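Local structure of hypothetical protein (Staphylococcus aureus subsp. aureus, 2IL5) at residues E10-F24 and G116-K130. The protein is of unknown function but, as a Bet v 1-like member of the Hsp90 ATPase activator homolog 1-like family, may bind a ligand or act as a co-chaperone. Sequence-based numbering, arbitrary orientation.
Sequences ENEHVEVEIEKLYKF and GGTQMLFYYRSLVEK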
loop_
_atom_site.group_PDB
_atom_site.type_symbol
_atom_site.label_atom_id
_atom_site.label_comp_id
_atom_site.label_asym_id
_atom_site.label_seq_id
_atom_site.Cartn_x
_atom_site.Cartn_y
_atom_site.Cartn_z
ATOM N N GLU A 10 -4.291 5.713 24.165
ATOM C CA GLU A 10 -5.676 5.939 23.720
ATOM C C GLU A 10 -5.893 5.901 22.191
ATOM O O GLU A 10 -7.030 5.895 21.722
ATOM C CB GLU A 10 -6.224 7.226 24.356
ATOM C CG GLU A 10 -6.409 7.102 25.875
ATOM C CD GLU A 10 -7.100 8.305 26.520
ATOM O OE1 GLU A 10 -7.722 9.117 25.800
ATOM O OE2 GLU A 10 -7.025 8.433 27.762
ATOM N N ASN A 11 -4.799 5.877 21.439
ATOM C CA ASN A 11 -4.841 5.777 19.995
ATOM C C ASN A 11 -5.208 4.365 19.592
ATOM O O ASN A 11 -4.643 3.405 20.139
ATOM C CB ASN A 11 -3.487 6.111 19.398
ATOM C CG ASN A 11 -3.123 7.595 19.512
ATOM O OD1 ASN A 11 -3.938 8.452 19.884
ATOM N ND2 ASN A 11 -1.874 7.898 19.171
ATOM N N GLU A 12 -6.151 4.241 18.650
ATOM C CA GLU A 12 -6.643 2.940 18.187
ATOM C C GLU A 12 -6.345 2.815 16.718
ATOM O O GLU A 12 -6.101 3.817 16.051
ATOM C CB GLU A 12 -8.156 2.785 18.398
ATOM C CG GLU A 12 -8.601 2.864 19.831
ATOM C CD GLU A 12 -10.085 3.208 19.972
ATOM O OE1 GLU A 12 -10.850 3.082 18.994
ATOM O OE2 GLU A 12 -10.497 3.601 21.082
ATOM N N HIS A 13 -6.386 1.569 16.238
ATOM C CA HIS A 13 -6.068 1.224 14.879
ATOM C C HIS A 13 -7.307 1.252 14.005
ATOM O O HIS A 13 -8.378 0.881 14.438
ATOM C CB HIS A 13 -5.487 -0.192 14.825
ATOM C CG HIS A 13 -4.152 -0.334 15.505
ATOM N ND1 HIS A 13 -2.965 0.054 14.914
ATOM C CD2 HIS A 13 -3.814 -0.879 16.696
ATOM C CE1 HIS A 13 -1.961 -0.210 15.731
ATOM N NE2 HIS A 13 -2.447 -0.783 16.816
ATOM N N VAL A 14 -7.167 1.697 12.764
ATOM C CA VAL A 14 -8.106 1.243 11.772
ATOM C C VAL A 14 -7.456 0.133 10.929
ATOM O O VAL A 14 -6.239 0.132 10.702
ATOM C CB VAL A 14 -8.774 2.368 10.933
ATOM C CG1 VAL A 14 -9.345 3.466 11.857
ATOM C CG2 VAL A 14 -7.848 2.939 9.965
ATOM N N GLU A 15 -8.313 -0.782 10.476
ATOM C CA GLU A 15 -7.932 -1.869 9.652
ATOM C C GLU A 15 -8.708 -1.881 8.355
ATOM O O GLU A 15 -9.931 -1.785 8.349
ATOM C CB GLU A 15 -8.101 -3.188 10.425
ATOM C CG GLU A 15 -7.198 -3.217 11.632
ATOM C CD GLU A 15 -7.403 -4.403 12.512
ATOM O OE1 GLU A 15 -8.441 -4.481 13.184
ATOM O OE2 GLU A 15 -6.510 -5.276 12.557
ATOM N N VAL A 16 -7.976 -2.051 7.261
ATOM C CA VAL A 16 -8.550 -2.123 5.940
ATOM C C VAL A 16 -8.311 -3.528 5.387
ATOM O O VAL A 16 -7.212 -4.048 5.439
ATOM C CB VAL A 16 -8.003 -0.946 5.029
ATOM C CG1 VAL A 16 -8.343 -1.149 3.573
ATOM C CG2 VAL A 16 -8.564 0.431 5.534
ATOM N N GLU A 17 -9.374 -4.148 4.885
ATOM C CA GLU A 17 -9.289 -5.484 4.339
ATOM C C GLU A 17 -9.852 -5.420 2.953
ATOM O O GLU A 17 -11.008 -5.062 2.772
ATOM C CB GLU A 17 -10.070 -6.478 5.197
ATOM C CG GLU A 17 -9.410 -6.738 6.561
ATOM C CD GLU A 17 -10.221 -7.674 7.406
ATOM O OE1 GLU A 17 -11.318 -7.261 7.844
ATOM O OE2 GLU A 17 -9.775 -8.820 7.630
ATOM N N ILE A 18 -9.021 -5.746 1.974
ATOM C CA ILE A 18 -9.443 -5.711 0.570
ATOM C C ILE A 18 -9.139 -7.034 -0.141
ATOM O O ILE A 18 -8.034 -7.555 -0.047
ATOM C CB ILE A 18 -8.831 -4.493 -0.218
ATOM C CG1 ILE A 18 -9.340 -3.155 0.364
ATOM C CG2 ILE A 18 -9.152 -4.627 -1.723
ATOM C CD1 ILE A 18 -8.776 -1.896 -0.286
ATOM N N GLU A 19 -10.142 -7.585 -0.821
ATOM C CA GLU A 19 -9.951 -8.754 -1.695
ATOM C C GLU A 19 -10.109 -8.352 -3.165
ATOM O O GLU A 19 -11.120 -7.748 -3.542
ATOM C CB GLU A 19 -10.941 -9.878 -1.361
ATOM C CG GLU A 19 -10.868 -11.034 -2.351
ATOM C CD GLU A 19 -11.842 -12.159 -2.059
ATOM O OE1 GLU A 19 -12.784 -11.976 -1.259
ATOM O OE2 GLU A 19 -11.657 -13.241 -2.640
ATOM N N LYS A 20 -9.100 -8.664 -3.980
ATOM C CA LYS A 20 -9.205 -8.516 -5.444
ATOM C C LYS A 20 -8.967 -9.840 -6.171
ATOM O O LYS A 20 -8.077 -10.603 -5.798
ATOM C CB LYS A 20 -8.197 -7.500 -5.955
ATOM C CG LYS A 20 -8.419 -6.086 -5.468
ATOM C CD LYS A 20 -9.689 -5.548 -6.057
ATOM C CE LYS A 20 -10.010 -4.197 -5.483
ATOM N NZ LYS A 20 -11.210 -3.653 -6.186
ATOM N N LEU A 21 -9.768 -10.088 -7.209
ATOM C CA LEU A 21 -9.608 -11.243 -8.129
ATOM C C LEU A 21 -9.143 -10.763 -9.520
ATOM O O LEU A 21 -9.809 -9.971 -10.168
ATOM C CB LEU A 21 -10.918 -12.030 -8.263
ATOM C CG LEU A 21 -11.514 -12.692 -7.006
ATOM C CD1 LEU A 21 -12.889 -13.297 -7.316
ATOM C CD2 LEU A 21 -10.627 -13.768 -6.424
ATOM N N TYR A 22 -7.967 -11.222 -9.942
ATOM C CA TYR A 22 -7.411 -10.853 -11.236
ATOM C C TYR A 22 -7.237 -12.092 -12.068
ATOM O O TYR A 22 -7.107 -13.187 -11.521
ATOM C CB TYR A 22 -6.052 -10.175 -11.072
ATOM C CG TYR A 22 -6.105 -8.936 -10.239
ATOM C CD1 TYR A 22 -5.418 -8.853 -9.013
ATOM C CD2 TYR A 22 -6.879 -7.842 -10.650
ATOM C CE1 TYR A 22 -5.488 -7.694 -8.239
ATOM C CE2 TYR A 22 -6.954 -6.699 -9.897
ATOM C CZ TYR A 22 -6.254 -6.625 -8.685
ATOM O OH TYR A 22 -6.344 -5.460 -7.962
ATOM N N LYS A 23 -7.218 -11.895 -13.384
ATOM C CA LYS A 23 -6.876 -12.932 -14.346
ATOM C C LYS A 23 -5.359 -13.189 -14.416
ATOM O O LYS A 23 -4.920 -14.244 -14.866
ATOM C CB LYS A 23 -7.385 -12.536 -15.741
ATOM C CG LYS A 23 -6.700 -11.266 -16.266
ATOM C CD LYS A 23 -7.186 -10.840 -17.620
ATOM C CE LYS A 23 -6.650 -9.460 -17.935
ATOM N NZ LYS A 23 -7.546 -8.719 -18.869
ATOM N N PHE A 24 -4.565 -12.204 -14.015
ATOM C CA PHE A 24 -3.102 -12.331 -14.014
ATOM C C PHE A 24 -2.609 -13.436 -13.093
ATOM O O PHE A 24 -3.248 -13.696 -12.092
ATOM C CB PHE A 24 -2.485 -11.027 -13.534
ATOM C CG PHE A 24 -2.957 -9.839 -14.274
ATOM C CD1 PHE A 24 -2.769 -9.745 -15.650
ATOM C CD2 PHE A 24 -3.588 -8.802 -13.605
ATOM C CE1 PHE A 24 -3.221 -8.614 -16.352
ATOM C CE2 PHE A 24 -4.034 -7.678 -14.293
ATOM C CZ PHE A 24 -3.846 -7.582 -15.659
ATOM N N GLY A 116 -8.822 -18.259 -12.843
ATOM C CA GLY A 116 -7.982 -17.085 -13.040
ATOM C C GLY A 116 -6.519 -17.195 -12.684
ATOM O O GLY A 116 -5.966 -18.275 -12.528
ATOM N N GLY A 117 -5.879 -16.045 -12.593
ATOM C CA GLY A 117 -4.529 -15.981 -12.078
ATOM C C GLY A 117 -4.521 -15.968 -10.567
ATOM O O GLY A 117 -4.161 -16.945 -9.936
ATOM N N THR A 118 -4.926 -14.851 -9.982
ATOM C CA THR A 118 -4.704 -14.639 -8.547
ATOM C C THR A 118 -5.858 -14.035 -7.779
ATOM O O THR A 118 -6.576 -13.163 -8.276
ATOM C CB THR A 118 -3.326 -13.944 -8.248
ATOM O OG1 THR A 118 -3.379 -13.058 -7.082
ATOM C CG2 THR A 118 -2.845 -13.222 -9.409
ATOM N N GLN A 119 -6.045 -14.573 -6.573
ATOM C CA GLN A 119 -6.741 -13.889 -5.490
ATOM C C GLN A 119 -5.761 -13.090 -4.634
ATOM O O GLN A 119 -4.809 -13.632 -4.069
ATOM C CB GLN A 119 -7.452 -14.895 -4.601
ATOM C CG GLN A 119 -8.274 -14.275 -3.508
ATOM C CD GLN A 119 -8.867 -15.310 -2.589
ATOM O OE1 GLN A 119 -8.298 -16.384 -2.399
ATOM N NE2 GLN A 119 -10.014 -14.995 -1.997
HETATM N N MSE A 120 -6.008 -11.792 -4.517
HETATM C CA MSE A 120 -5.145 -10.949 -3.736
HETATM C C MSE A 120 -5.900 -10.484 -2.521
HETATM O O MSE A 120 -6.933 -9.826 -2.637
HETATM C CB MSE A 120 -4.644 -9.771 -4.553
HETATM C CG MSE A 120 -3.644 -8.888 -3.806
HETATM SE SE MSE A 120 -3.199 -7.243 -4.773
HETATM C CE MSE A 120 -4.684 -6.109 -4.313
ATOM N N LEU A 121 -5.350 -10.851 -1.356
ATOM C CA LEU A 121 -5.883 -10.494 -0.058
ATOM C C LEU A 121 -4.955 -9.482 0.669
ATOM O O LEU A 121 -3.810 -9.779 1.074
ATOM C CB LEU A 121 -6.168 -11.741 0.775
ATOM C CG LEU A 121 -7.082 -12.789 0.107
ATOM C CD1 LEU A 121 -7.015 -14.136 0.825
ATOM C CD2 LEU A 121 -8.524 -12.266 0.037
ATOM N N PHE A 122 -5.488 -8.274 0.792
ATOM C CA PHE A 122 -4.743 -7.142 1.305
ATOM C C PHE A 122 -5.250 -6.761 2.687
ATOM O O PHE A 122 -6.452 -6.557 2.871
ATOM C CB PHE A 122 -4.839 -5.954 0.292
ATOM C CG PHE A 122 -4.336 -4.609 0.841
ATOM C CD1 PHE A 122 -2.983 -4.269 0.766
ATOM C CD2 PHE A 122 -5.246 -3.665 1.395
ATOM C CE1 PHE A 122 -2.551 -3.027 1.219
ATOM C CE2 PHE A 122 -4.830 -2.424 1.873
ATOM C CZ PHE A 122 -3.490 -2.085 1.772
ATOM N N TYR A 123 -4.331 -6.641 3.639
ATOM C CA TYR A 123 -4.654 -6.158 4.984
ATOM C C TYR A 123 -3.804 -4.934 5.309
ATOM O O TYR A 123 -2.629 -4.949 5.040
ATOM C CB TYR A 123 -4.357 -7.262 6.010
ATOM C CG TYR A 123 -4.353 -6.769 7.443
ATOM C CD1 TYR A 123 -5.534 -6.613 8.148
ATOM C CD2 TYR A 123 -3.151 -6.462 8.100
ATOM C CE1 TYR A 123 -5.539 -6.182 9.512
ATOM C CE2 TYR A 123 -3.140 -6.051 9.432
ATOM C CZ TYR A 123 -4.357 -5.911 10.139
ATOM O OH TYR A 123 -4.369 -5.454 11.446
ATOM N N TYR A 124 -4.389 -3.904 5.905
ATOM C CA TYR A 124 -3.667 -2.720 6.300
ATOM C C TYR A 124 -4.099 -2.283 7.687
ATOM O O TYR A 124 -5.302 -2.273 7.989
ATOM C CB TYR A 124 -3.951 -1.621 5.297
ATOM C CG TYR A 124 -3.567 -0.182 5.646
ATOM C CD1 TYR A 124 -2.275 0.308 5.413
ATOM C CD2 TYR A 124 -4.538 0.715 6.143
ATOM C CE1 TYR A 124 -1.942 1.659 5.658
ATOM C CE2 TYR A 124 -4.220 2.056 6.434
ATOM C CZ TYR A 124 -2.940 2.527 6.174
ATOM O OH TYR A 124 -2.661 3.855 6.470
ATOM N N ARG A 125 -3.115 -1.907 8.506
ATOM C CA ARG A 125 -3.357 -1.405 9.863
ATOM C C ARG A 125 -2.689 -0.038 10.061
ATOM O O ARG A 125 -1.513 0.135 9.744
ATOM C CB ARG A 125 -2.856 -2.386 10.890
ATOM C CG ARG A 125 -3.415 -2.072 12.245
ATOM C CD ARG A 125 -2.980 -3.004 13.335
ATOM N NE ARG A 125 -1.554 -3.252 13.465
ATOM C CZ ARG A 125 -0.941 -4.388 13.090
ATOM N NH1 ARG A 125 -1.589 -5.369 12.456
ATOM N NH2 ARG A 125 0.344 -4.537 13.304
ATOM N N SER A 126 -3.449 0.929 10.557
ATOM C CA SER A 126 -2.910 2.261 10.809
ATOM C C SER A 126 -3.437 2.850 12.102
ATOM O O SER A 126 -4.619 2.767 12.364
ATOM C CB SER A 126 -3.291 3.222 9.679
ATOM O OG SER A 126 -2.688 4.485 9.921
ATOM N N LEU A 127 -2.563 3.453 12.888
ATOM C CA LEU A 127 -2.939 4.045 14.179
ATOM C C LEU A 127 -3.533 5.394 13.974
ATOM O O LEU A 127 -2.903 6.223 13.326
ATOM C CB LEU A 127 -1.705 4.240 15.063
ATOM C CG LEU A 127 -1.523 3.225 16.148
ATOM C CD1 LEU A 127 -0.258 3.582 16.859
ATOM C CD2 LEU A 127 -2.708 3.267 17.130
ATOM N N VAL A 128 -4.739 5.629 14.473
ATOM C CA VAL A 128 -5.314 6.987 14.366
ATOM C C VAL A 128 -5.199 7.826 15.678
ATOM O O VAL A 128 -5.463 7.393 16.781
ATOM C CB VAL A 128 -6.629 7.088 13.465
ATOM C CG1 VAL A 128 -7.220 5.731 13.165
ATOM C CG2 VAL A 128 -7.684 8.160 13.952
ATOM N N GLU A 129 -4.673 9.017 15.525
ATOM C CA GLU A 129 -4.390 9.829 16.687
ATOM C C GLU A 129 -5.691 10.404 17.248
ATOM O O GLU A 129 -6.556 10.918 16.503
ATOM C CB GLU A 129 -3.396 10.924 16.354
ATOM C CG GLU A 129 -2.384 11.160 17.446
ATOM C CD GLU A 129 -1.124 10.305 17.296
ATOM O OE1 GLU A 129 -1.254 9.093 16.948
ATOM O OE2 GLU A 129 -0.005 10.843 17.541
ATOM N N LYS A 130 -5.818 10.285 18.561
ATOM C CA LYS A 130 -6.956 10.854 19.235
ATOM C C LYS A 130 -6.641 12.310 19.543
ATOM O O LYS A 130 -5.538 12.648 19.951
ATOM C CB LYS A 130 -7.316 10.050 20.480
ATOM C CG LYS A 130 -8.753 10.326 20.962
ATOM C CD LYS A 130 -9.034 9.526 22.202
ATOM C CE LYS A 130 -10.472 9.528 22.455
ATOM N NZ LYS A 130 -10.627 8.928 23.787
HETATM O O HOH W 1 -9.789 10.449 25.971
#
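His13 and Leu127 face each other where the first and last strands of a Bet v 1-like (helix-grip) sheet pair antiparallel, a pairing that illustrates how one sheet can carry two unlike faces. The imidazole lies between two aliphatic groups: Leu127 CD2 sits over the ring centre, 3.9 Å from the centroid, while Arg125 CD packs on the opposite face at 3.7 Å, offset toward the rim. Both are CH-pi contacts. With CG of Arg125 anti to the backbone N (chi1 -165°) and chi2 extended, CD is laid over the ring; beyond it the chain bends at chi3, and the guanidinium ends up almost perpendicular to the imidazole, the planes 89° apart.

Farther along this face, NH1 of Arg125 donates in the guanidinium plane to Tyr123 OH at 3.0 Å. That hydroxyl in turn donates to Glu15 OE2, which lies at the edge of the phenol ring and in its plane; the modelled bond is very short and its length doubtful. Taken at face value, it makes the phenolic oxygen a bridge between Arg125 and Glu15, whose charged groups do not touch each other directly.

The other face, with Val14, Val16, Ile18, Phe122 and Tyr124, turns toward the long helix 136-166. Val16 CG1 meets the edge of the Phe122 ring at CE2 (4.1 Å), and Phe154 of the helix meets that same ring. Val14 and Val128 cross at about a right angle, their CG1 atoms tightly packed at 3.4 Å. Lys20 is salt-bridged to Glu155 of the helix, and Tyr124 OH is hydrogen-bonded to Tyr146 of the helix and to Asp104.

Paired backbone bonds run between the strands until a classic beta bulge, where Gly117 and Thr118 both oppose Tyr22. There Tyr22 O accepts Thr118 N at 3.1 Å and, weakly, Gly117 N at 3.3 Å.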